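Local coordinates for protein carboxypeptidase A (PDB 1JQG) that probably cleaves amino acids from the carboxyl end of peptides as a zinc-dependent M14 carboxypeptidase of the insect mid-gut, seen here as the pro-protein, at residues A[188-198]-A[212-220]; A[338-347]-A[401-412]. One frame throughout, in Å; residues are numbered along the deposited sequence.

Contact 1 (A[188-198]-A[212-220]); sequences LPATLYAIHKL and DWIILPVAN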
loop_
_atom_site.group_PDB
_atom_site.type_symbol
_atom_site.label_atom_id
_atom_site.label_comp_id
_atom_site.label_asym_id
_atom_site.label_seq_id
_atom_site.Cartn_x
_atom_site.Cartn_y
_atom_site.Cartn_z
ATOM N N LEU A 188 -4.714 -1.400 -5.942
ATOM C CA LEU A 188 -5.794 -0.703 -6.620
ATOM C C LEU A 188 -7.009 -1.567 -6.864
ATOM O O LEU A 188 -8.148 -1.283 -6.439
ATOM C CB LEU A 188 -5.316 -0.058 -7.929
ATOM C CG LEU A 188 -6.382 0.750 -8.704
ATOM C CD1 LEU A 188 -6.964 1.941 -7.931
ATOM C CD2 LEU A 188 -5.890 1.297 -10.035
ATOM N N PRO A 189 -6.846 -2.787 -7.389
ATOM C CA PRO A 189 -7.954 -3.725 -7.528
ATOM C C PRO A 189 -8.740 -3.912 -6.250
ATOM O O PRO A 189 -9.948 -4.212 -6.191
ATOM C CB PRO A 189 -7.255 -5.008 -7.992
ATOM C CG PRO A 189 -6.032 -4.523 -8.715
ATOM C CD PRO A 189 -5.568 -3.355 -7.890
ATOM N N ALA A 190 -8.026 -4.002 -5.101
ATOM C CA ALA A 190 -8.674 -4.218 -3.814
ATOM C C ALA A 190 -9.630 -3.095 -3.445
ATOM O O ALA A 190 -10.784 -3.279 -3.066
ATOM C CB ALA A 190 -7.624 -4.331 -2.732
ATOM N N THR A 191 -9.194 -1.850 -3.609
ATOM C CA THR A 191 -9.994 -0.673 -3.311
ATOM C C THR A 191 -11.067 -0.453 -4.354
ATOM O O THR A 191 -12.120 0.160 -4.173
ATOM C CB THR A 191 -9.051 0.562 -3.199
ATOM O OG1 THR A 191 -9.513 1.565 -2.303
ATOM C CG2 THR A 191 -8.730 1.132 -4.567
ATOM N N LEU A 192 -10.857 -0.947 -5.567
ATOM C CA LEU A 192 -11.797 -0.830 -6.665
ATOM C C LEU A 192 -12.930 -1.823 -6.497
ATOM O O LEU A 192 -14.079 -1.723 -6.963
ATOM C CB LEU A 192 -11.029 -1.063 -7.992
ATOM C CG LEU A 192 -10.857 0.128 -8.959
ATOM C CD1 LEU A 192 -10.586 1.404 -8.228
ATOM C CD2 LEU A 192 -9.761 -0.199 -9.951
ATOM N N TYR A 193 -12.624 -2.952 -5.851
ATOM C CA TYR A 193 -13.630 -3.991 -5.646
ATOM C C TYR A 193 -14.607 -3.503 -4.604
ATOM O O TYR A 193 -15.812 -3.737 -4.730
ATOM C CB TYR A 193 -12.957 -5.308 -5.233
ATOM C CG TYR A 193 -13.840 -6.526 -5.338
ATOM C CD1 TYR A 193 -13.879 -7.257 -6.530
ATOM C CD2 TYR A 193 -14.628 -6.945 -4.289
ATOM C CE1 TYR A 193 -14.693 -8.385 -6.645
ATOM C CE2 TYR A 193 -15.422 -8.064 -4.400
ATOM C CZ TYR A 193 -15.464 -8.768 -5.578
ATOM O OH TYR A 193 -16.281 -9.867 -5.641
ATOM N N ALA A 194 -14.071 -2.807 -3.593
ATOM C CA ALA A 194 -14.901 -2.221 -2.537
ATOM C C ALA A 194 -15.943 -1.238 -3.067
ATOM O O ALA A 194 -17.077 -1.093 -2.584
ATOM C CB ALA A 194 -14.033 -1.566 -1.491
ATOM N N ILE A 195 -15.575 -0.438 -4.066
ATOM C CA ILE A 195 -16.487 0.458 -4.767
ATOM C C ILE A 195 -17.534 -0.355 -5.525
ATOM O O ILE A 195 -18.707 0.040 -5.634
ATOM C CB ILE A 195 -15.697 1.355 -5.748
ATOM C CG1 ILE A 195 -14.802 2.325 -4.973
ATOM C CG2 ILE A 195 -16.621 2.124 -6.650
ATOM C CD1 ILE A 195 -13.852 3.171 -5.796
ATOM N N HIS A 196 -17.084 -1.494 -6.108
ATOM C CA HIS A 196 -17.950 -2.319 -6.932
ATOM C C HIS A 196 -19.044 -2.954 -6.098
ATOM O O HIS A 196 -20.202 -3.040 -6.486
ATOM C CB HIS A 196 -17.117 -3.319 -7.731
ATOM C CG HIS A 196 -17.896 -4.387 -8.438
ATOM N ND1 HIS A 196 -18.131 -5.677 -7.997
ATOM C CD2 HIS A 196 -18.516 -4.276 -9.631
ATOM C CE1 HIS A 196 -18.868 -6.315 -8.885
ATOM N NE2 HIS A 196 -19.118 -5.485 -9.873
ATOM N N LYS A 197 -18.706 -3.446 -4.923
ATOM C CA LYS A 197 -19.714 -4.075 -4.043
ATOM C C LYS A 197 -20.574 -3.083 -3.268
ATOM O O LYS A 197 -21.675 -3.413 -2.880
ATOM C CB LYS A 197 -19.077 -5.031 -3.025
ATOM C CG LYS A 197 -18.551 -6.317 -3.689
ATOM C CD LYS A 197 -19.805 -7.083 -4.110
ATOM C CE LYS A 197 -19.462 -8.346 -4.879
ATOM N NZ LYS A 197 -20.772 -9.068 -5.081
ATOM N N LEU A 198 -20.088 -1.851 -3.060
ATOM C CA LEU A 198 -20.875 -0.835 -2.379
ATOM C C LEU A 198 -21.745 -0.013 -3.322
ATOM O O LEU A 198 -22.659 0.680 -2.886
ATOM C CB LEU A 198 -19.950 0.080 -1.564
ATOM C CG LEU A 198 -19.175 -0.535 -0.421
ATOM C CD1 LEU A 198 -18.176 0.475 0.122
ATOM C CD2 LEU A 198 -20.066 -1.003 0.719
ATOM N N ASP A 212 -20.894 4.965 6.548
ATOM C CA ASP A 212 -20.410 5.937 5.558
ATOM C C ASP A 212 -18.966 5.667 5.118
ATOM O O ASP A 212 -18.149 5.293 5.965
ATOM C CB ASP A 212 -20.451 7.333 6.167
ATOM C CG ASP A 212 -21.818 7.949 6.168
ATOM O OD1 ASP A 212 -22.756 7.378 5.603
ATOM O OD2 ASP A 212 -22.014 9.042 6.763
ATOM N N TRP A 213 -18.704 5.642 3.823
ATOM C CA TRP A 213 -17.390 5.225 3.325
ATOM C C TRP A 213 -16.667 6.335 2.556
ATOM O O TRP A 213 -17.221 7.204 1.878
ATOM C CB TRP A 213 -17.475 3.991 2.443
ATOM C CG TRP A 213 -18.231 2.843 3.014
ATOM C CD1 TRP A 213 -19.589 2.736 3.204
ATOM C CD2 TRP A 213 -17.687 1.592 3.437
ATOM N NE1 TRP A 213 -19.911 1.510 3.732
ATOM C CE2 TRP A 213 -18.759 0.788 3.877
ATOM C CE3 TRP A 213 -16.401 1.051 3.469
ATOM C CZ2 TRP A 213 -18.572 -0.515 4.363
ATOM C CZ3 TRP A 213 -16.209 -0.207 3.951
ATOM C CH2 TRP A 213 -17.285 -0.988 4.405
ATOM N N ILE A 214 -15.332 6.330 2.714
ATOM C CA ILE A 214 -14.437 7.225 2.029
ATOM C C ILE A 214 -13.433 6.303 1.360
ATOM O O ILE A 214 -12.713 5.551 2.026
ATOM C CB ILE A 214 -13.744 8.214 2.974
ATOM C CG1 ILE A 214 -14.743 9.250 3.520
ATOM C CG2 ILE A 214 -12.593 8.951 2.260
ATOM C CD1 ILE A 214 -14.203 10.215 4.556
ATOM N N ILE A 215 -13.323 6.378 0.028
ATOM C CA ILE A 215 -12.381 5.549 -0.705
ATOM C C ILE A 215 -11.510 6.386 -1.610
ATOM O O ILE A 215 -12.028 7.065 -2.498
ATOM C CB ILE A 215 -13.122 4.463 -1.507
ATOM C CG1 ILE A 215 -13.991 3.604 -0.562
ATOM C CG2 ILE A 215 -12.122 3.580 -2.261
ATOM C CD1 ILE A 215 -14.708 2.444 -1.213
ATOM N N LEU A 216 -10.195 6.258 -1.432
ATOM C CA LEU A 216 -9.201 6.965 -2.249
ATOM C C LEU A 216 -8.356 5.945 -3.028
ATOM O O LEU A 216 -7.424 5.322 -2.501
ATOM C CB LEU A 216 -8.318 7.853 -1.354
ATOM C CG LEU A 216 -7.146 8.592 -1.991
ATOM C CD1 LEU A 216 -7.570 9.593 -3.051
ATOM C CD2 LEU A 216 -6.339 9.390 -0.974
ATOM N N PRO A 217 -8.712 5.685 -4.285
ATOM C CA PRO A 217 -8.040 4.704 -5.132
ATOM C C PRO A 217 -6.568 4.987 -5.347
ATOM O O PRO A 217 -5.710 4.112 -5.203
ATOM C CB PRO A 217 -8.888 4.644 -6.365
ATOM C CG PRO A 217 -10.242 5.200 -5.969
ATOM C CD PRO A 217 -9.902 6.260 -4.943
ATOM N N VAL A 218 -6.179 6.137 -5.886
ATOM C CA VAL A 218 -4.846 6.527 -6.234
ATOM C C VAL A 218 -4.315 7.664 -5.365
ATOM O O VAL A 218 -4.450 8.845 -5.621
ATOM C CB VAL A 218 -4.727 6.966 -7.708
ATOM C CG1 VAL A 218 -3.251 7.058 -8.097
ATOM C CG2 VAL A 218 -5.440 5.981 -8.615
ATOM N N ALA A 219 -3.627 7.285 -4.277
ATOM C CA ALA A 219 -3.094 8.240 -3.326
ATOM C C ALA A 219 -1.817 8.918 -3.792
ATOM O O ALA A 219 -1.541 10.034 -3.309
ATOM C CB ALA A 219 -2.850 7.572 -1.999
ATOM N N ASN A 220 -1.178 8.331 -4.785
ATOM C CA ASN A 220 0.070 8.840 -5.344
ATOM C C ASN A 220 0.058 8.831 -6.877
ATOM O O ASN A 220 0.707 8.033 -7.540
ATOM C CB ASN A 220 1.218 7.973 -4.801
ATOM C CG ASN A 220 2.602 8.502 -5.134
ATOM O OD1 ASN A 220 3.554 7.756 -4.902
ATOM N ND2 ASN A 220 2.716 9.701 -5.667
#
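Ile215 pushes its branched side chain into the underside of the helix, between Thr191, Ala194, Ile195 and Leu198. From CB, one methyl turns anti to the backbone N, and Ile215 CG2 lies 3.3 Å from Thr191 OG1. The other branch leaves through CG1 with chi1 at -57°, so that Ile215 CD1 meets Ile195 CG1 at 3.8 Å, Ala194 CB at 4.1 Å and Leu198 CD1 a little farther off. A beta-branched residue suits this place because its arms reach different neighbours, while both lie on Ile195. The packing belongs to a beta-alpha-beta crossover of the mixed sheet, in which helix 187-200 joins strand 173-178 to its parallel neighbour 212-216; the axes of 188-198 and 212-216 come within 9.1 Å. Farther along the helix, Leu198 CD1 sits over the face of Trp213, 3.7 Å from the centroid of the five-membered ring, a CH-pi contact. Since Trp213 NE1 also bonds to Leu207 O, an alanine here would probably leave Leu198 without its aromatic floor and that carbonyl without its donor. Where the strand ends, the compact ring of Pro217 takes Leu188 CD1 against its CB at 3.7 Å, and Thr191 CG2 meets its CA.

Contact 2 (A[338-347]-A[401-412]); sequences AIDRVKWSSN and FIEQAGFETWEG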
loop_
_atom_site.group_PDB
_atom_site.type_symbol
_atom_site.label_atom_id
_atom_site.label_comp_id
_atom_site.label_asym_id
_atom_site.label_seq_id
_atom_site.Cartn_x
_atom_site.Cartn_y
_atom_site.Cartn_z
ATOM N N ALA A 338 -11.054 -14.445 7.892
ATOM C CA ALA A 338 -12.049 -14.302 6.824
ATOM C C ALA A 338 -11.395 -14.345 5.442
ATOM O O ALA A 338 -11.987 -14.929 4.540
ATOM C CB ALA A 338 -12.903 -13.052 6.932
ATOM N N ILE A 339 -10.150 -13.857 5.346
ATOM C CA ILE A 339 -9.418 -13.853 4.081
ATOM C C ILE A 339 -8.825 -15.231 3.807
ATOM O O ILE A 339 -8.896 -15.751 2.685
ATOM C CB ILE A 339 -8.262 -12.831 4.108
ATOM C CG1 ILE A 339 -8.771 -11.414 4.314
ATOM C CG2 ILE A 339 -7.374 -13.001 2.885
ATOM C CD1 ILE A 339 -7.729 -10.318 4.129
ATOM N N ASP A 340 -8.298 -15.867 4.831
ATOM C CA ASP A 340 -7.697 -17.197 4.733
ATOM C C ASP A 340 -8.712 -18.282 4.382
ATOM O O ASP A 340 -8.367 -19.254 3.702
ATOM C CB ASP A 340 -7.037 -17.628 6.034
ATOM C CG ASP A 340 -5.874 -16.751 6.429
ATOM O OD1 ASP A 340 -5.630 -16.892 7.649
ATOM O OD2 ASP A 340 -5.270 -16.032 5.599
ATOM N N ARG A 341 -9.978 -18.008 4.694
ATOM C CA ARG A 341 -11.032 -18.953 4.365
ATOM C C ARG A 341 -11.343 -18.978 2.874
ATOM O O ARG A 341 -11.965 -19.956 2.443
ATOM C CB ARG A 341 -12.246 -18.662 5.267
ATOM C CG ARG A 341 -13.504 -19.437 4.983
ATOM C CD ARG A 341 -14.457 -19.366 6.174
ATOM N NE ARG A 341 -15.712 -20.097 5.886
ATOM C CZ ARG A 341 -16.518 -20.497 6.886
ATOM N NH1 ARG A 341 -16.169 -20.251 8.158
ATOM N NH2 ARG A 341 -17.657 -21.150 6.582
ATOM N N VAL A 342 -10.974 -17.927 2.148
ATOM C CA VAL A 342 -11.268 -17.861 0.723
ATOM C C VAL A 342 -10.014 -17.734 -0.148
ATOM O O VAL A 342 -10.125 -17.310 -1.323
ATOM C CB VAL A 342 -12.263 -16.715 0.380
ATOM C CG1 VAL A 342 -13.625 -16.942 1.008
ATOM C CG2 VAL A 342 -11.608 -15.397 0.746
ATOM N N LYS A 343 -8.846 -17.899 0.471
ATOM C CA LYS A 343 -7.578 -17.691 -0.194
ATOM C C LYS A 343 -7.292 -18.737 -1.281
ATOM O O LYS A 343 -8.005 -19.729 -1.445
ATOM C CB LYS A 343 -6.442 -17.730 0.824
ATOM C CG LYS A 343 -6.143 -19.131 1.371
ATOM C CD LYS A 343 -4.769 -19.148 2.047
ATOM C CE LYS A 343 -4.345 -20.581 2.376
ATOM N NZ LYS A 343 -2.989 -20.576 3.031
ATOM N N TRP A 344 -6.229 -18.504 -2.041
ATOM C CA TRP A 344 -5.720 -19.437 -3.039
ATOM C C TRP A 344 -4.860 -20.457 -2.289
ATOM O O TRP A 344 -4.096 -20.049 -1.395
ATOM C CB TRP A 344 -4.871 -18.695 -4.049
ATOM C CG TRP A 344 -5.510 -18.223 -5.313
ATOM C CD1 TRP A 344 -4.871 -17.689 -6.401
ATOM C CD2 TRP A 344 -6.897 -18.267 -5.657
ATOM N NE1 TRP A 344 -5.789 -17.379 -7.378
ATOM C CE2 TRP A 344 -7.039 -17.722 -6.938
ATOM C CE3 TRP A 344 -8.046 -18.676 -4.975
ATOM C CZ2 TRP A 344 -8.270 -17.576 -7.576
ATOM C CZ3 TRP A 344 -9.261 -18.534 -5.583
ATOM C CH2 TRP A 344 -9.358 -17.983 -6.872
ATOM N N SER A 345 -4.962 -21.726 -2.660
ATOM C CA SER A 345 -4.200 -22.796 -2.048
ATOM C C SER A 345 -2.706 -22.529 -2.150
ATOM O O SER A 345 -1.946 -22.841 -1.244
ATOM C CB SER A 345 -4.562 -24.147 -2.666
ATOM O OG SER A 345 -4.057 -24.357 -3.970
ATOM N N SER A 346 -2.266 -21.895 -3.224
ATOM C CA SER A 346 -0.877 -21.543 -3.443
ATOM C C SER A 346 -0.359 -20.508 -2.455
ATOM O O SER A 346 0.823 -20.423 -2.145
ATOM C CB SER A 346 -0.716 -20.949 -4.859
ATOM O OG SER A 346 0.670 -20.969 -5.220
ATOM N N ASN A 347 -1.224 -19.605 -1.993
ATOM C CA ASN A 347 -0.877 -18.528 -1.095
ATOM C C ASN A 347 -0.924 -18.911 0.379
ATOM O O ASN A 347 -1.572 -19.864 0.790
ATOM C CB ASN A 347 -1.814 -17.338 -1.326
ATOM C CG ASN A 347 -1.662 -16.760 -2.718
ATOM O OD1 ASN A 347 -0.560 -16.838 -3.240
ATOM N ND2 ASN A 347 -2.741 -16.218 -3.265
ATOM N N PHE A 401 -4.754 -13.052 -10.966
ATOM C CA PHE A 401 -4.968 -12.813 -9.528
ATOM C C PHE A 401 -5.718 -11.521 -9.276
ATOM O O PHE A 401 -6.103 -11.221 -8.150
ATOM C CB PHE A 401 -3.622 -12.845 -8.811
ATOM C CG PHE A 401 -3.670 -12.725 -7.323
ATOM C CD1 PHE A 401 -3.060 -11.676 -6.639
ATOM C CD2 PHE A 401 -4.312 -13.710 -6.585
ATOM C CE1 PHE A 401 -3.100 -11.608 -5.259
ATOM C CE2 PHE A 401 -4.347 -13.621 -5.200
ATOM C CZ PHE A 401 -3.753 -12.579 -4.528
ATOM N N ILE A 402 -5.959 -10.712 -10.306
ATOM C CA ILE A 402 -6.566 -9.394 -10.165
ATOM C C ILE A 402 -7.918 -9.403 -9.471
ATOM O O ILE A 402 -8.111 -8.630 -8.508
ATOM C CB ILE A 402 -6.678 -8.674 -11.499
ATOM C CG1 ILE A 402 -5.326 -8.551 -12.193
ATOM C CG2 ILE A 402 -7.371 -7.324 -11.248
ATOM C CD1 ILE A 402 -5.266 -7.581 -13.364
ATOM N N GLU A 403 -8.860 -10.203 -9.950
ATOM C CA GLU A 403 -10.162 -10.322 -9.311
ATOM C C GLU A 403 -10.087 -10.953 -7.929
ATOM O O GLU A 403 -10.820 -10.584 -7.013
ATOM C CB GLU A 403 -11.118 -11.116 -10.224
ATOM C CG GLU A 403 -12.545 -11.135 -9.695
ATOM C CD GLU A 403 -13.546 -11.745 -10.658
ATOM O OE1 GLU A 403 -14.316 -11.050 -11.347
ATOM O OE2 GLU A 403 -13.572 -12.985 -10.741
ATOM N N GLN A 404 -9.266 -11.995 -7.756
ATOM C CA GLN A 404 -9.157 -12.726 -6.504
ATOM C C GLN A 404 -8.563 -11.812 -5.432
ATOM O O GLN A 404 -8.987 -11.894 -4.287
ATOM C CB GLN A 404 -8.281 -13.967 -6.659
ATOM C CG GLN A 404 -7.941 -14.689 -5.357
ATOM C CD GLN A 404 -9.135 -15.175 -4.578
ATOM O OE1 GLN A 404 -10.253 -15.397 -5.051
ATOM N NE2 GLN A 404 -8.975 -15.385 -3.266
ATOM N N ALA A 405 -7.647 -10.935 -5.823
ATOM C CA ALA A 405 -7.018 -9.964 -4.978
ATOM C C ALA A 405 -8.065 -9.036 -4.366
ATOM O O ALA A 405 -8.076 -8.888 -3.134
ATOM C CB ALA A 405 -5.984 -9.198 -5.801
ATOM N N GLY A 406 -8.990 -8.585 -5.195
ATOM C CA GLY A 406 -10.097 -7.762 -4.756
ATOM C C GLY A 406 -11.097 -8.502 -3.869
ATOM O O GLY A 406 -11.482 -8.009 -2.827
ATOM N N PHE A 407 -11.513 -9.665 -4.357
ATOM C CA PHE A 407 -12.565 -10.442 -3.673
ATOM C C PHE A 407 -12.092 -10.924 -2.315
ATOM O O PHE A 407 -12.765 -10.809 -1.289
ATOM C CB PHE A 407 -12.983 -11.638 -4.547
ATOM C CG PHE A 407 -13.807 -12.684 -3.867
ATOM C CD1 PHE A 407 -15.179 -12.491 -3.779
ATOM C CD2 PHE A 407 -13.249 -13.827 -3.316
ATOM C CE1 PHE A 407 -15.979 -13.417 -3.133
ATOM C CE2 PHE A 407 -14.064 -14.770 -2.686
ATOM C CZ PHE A 407 -15.432 -14.562 -2.586
ATOM N N GLU A 408 -10.875 -11.495 -2.318
ATOM C CA GLU A 408 -10.226 -11.956 -1.072
ATOM C C GLU A 408 -10.143 -10.906 0.033
ATOM O O GLU A 408 -10.564 -11.094 1.161
ATOM C CB GLU A 408 -8.786 -12.321 -1.451
ATOM C CG GLU A 408 -8.012 -13.097 -0.421
ATOM C CD GLU A 408 -6.628 -13.459 -0.952
ATOM O OE1 GLU A 408 -5.673 -13.032 -0.300
ATOM O OE2 GLU A 408 -6.657 -14.164 -1.979
ATOM N N THR A 409 -9.662 -9.694 -0.296
ATOM C CA THR A 409 -9.507 -8.601 0.629
ATOM C C THR A 409 -10.836 -8.062 1.118
ATOM O O THR A 409 -10.983 -7.675 2.281
ATOM C CB THR A 409 -8.697 -7.440 -0.002
ATOM O OG1 THR A 409 -7.518 -7.971 -0.623
ATOM C CG2 THR A 409 -8.258 -6.402 1.028
ATOM N N TRP A 410 -11.856 -8.121 0.257
ATOM C CA TRP A 410 -13.156 -7.530 0.602
ATOM C C TRP A 410 -13.801 -8.342 1.732
ATOM O O TRP A 410 -14.569 -7.839 2.557
ATOM C CB TRP A 410 -14.052 -7.431 -0.622
ATOM C CG TRP A 410 -15.435 -6.902 -0.355
ATOM C CD1 TRP A 410 -16.640 -7.519 -0.581
ATOM C CD2 TRP A 410 -15.732 -5.603 0.175
ATOM N NE1 TRP A 410 -17.667 -6.669 -0.212
ATOM C CE2 TRP A 410 -17.134 -5.486 0.248
ATOM C CE3 TRP A 410 -14.968 -4.529 0.599
ATOM C CZ2 TRP A 410 -17.780 -4.348 0.722
ATOM C CZ3 TRP A 410 -15.571 -3.378 1.075
ATOM C CH2 TRP A 410 -16.959 -3.316 1.124
ATOM N N GLU A 411 -13.510 -9.637 1.763
ATOM C CA GLU A 411 -13.915 -10.511 2.846
ATOM C C GLU A 411 -13.408 -10.002 4.190
ATOM O O GLU A 411 -14.096 -10.133 5.206
ATOM C CB GLU A 411 -13.464 -11.961 2.607
ATOM C CG GLU A 411 -13.981 -12.603 1.344
ATOM C CD GLU A 411 -15.518 -12.570 1.340
ATOM O OE1 GLU A 411 -15.989 -13.190 2.319
ATOM O OE2 GLU A 411 -16.214 -11.983 0.455
ATOM N N GLY A 412 -12.150 -9.546 4.221
ATOM C CA GLY A 412 -11.553 -9.059 5.466
ATOM C C GLY A 412 -12.045 -7.668 5.834
ATOM O O GLY A 412 -12.292 -7.347 6.984
HETATM O O HOH W 1 -14.672 -15.408 4.250
#
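Gln404 NE2 serves two acceptors at once. Across the contact Gln404 NE2 donates to Val342 O at 3.0 Å, in a bent bond (137°) tilted from the carbonyl plane, and one helical turn on it reaches the anti lone pair of Glu408 OE2 at 2.9 Å. The bend of the Gln404 chain at chi2 (59°) folds it against Trp344: CG stands over the face of the six-membered ring, 3.6 Å from its centroid, and the amide lies stacked on the indole, the planes 15° apart. Glutamine suits the site because it offers methylenes to an aromatic face and a flat donor beyond them. Phe401 meets the five-membered ring obliquely and also stacks with Tyr386. The end of helix 325-340 and the loop after it thus pack on helix 402-421 of the alpha/beta M14 carboxypeptidase domain. Glu408, extended, lays CG against Ile339 CG2 at 3.4 Å. Ile339 CG1 in turn presses on Gly412 CA; a CB there would collide with it, so the glycine lets the backbones come close. Farther along, Val342 CG2 touches Glu411 CG at 3.7 Å, and a water donates to both Ala338 O and Glu411 OE1. Lys343 NZ bonds to Asn347 O and pairs with Asp349. Glu408 OE2 accepts from a neutral amide, which would probably stabilise its charge less than a cationic partner.

Overall arrangement
Contact 1 and contact 2, with centres 16 Å apart, belong to one alpha/beta catalytic domain and meet where helices 187-200 and 402-421 pack together. Ala194 CB comes within 3.5 Å of Trp410 CZ3, Lys197 CB lies equally close to Trp410 NE1, and Tyr193 OH rests on Phe407 CD1 at 3.4 Å. Ala194 and Leu198 touch both strand 212-216 and the later helix. The zinc, held by His181, Glu184 and His306, lies about 13 Å from the side chain of Leu188 and about 14 Å from that of Thr409. Glu382, the predicted proton donor/acceptor, is about 10 Å from Ile339, side chain to side chain. Neither contact supplies a zinc ligand; both are part of the scaffold around the site.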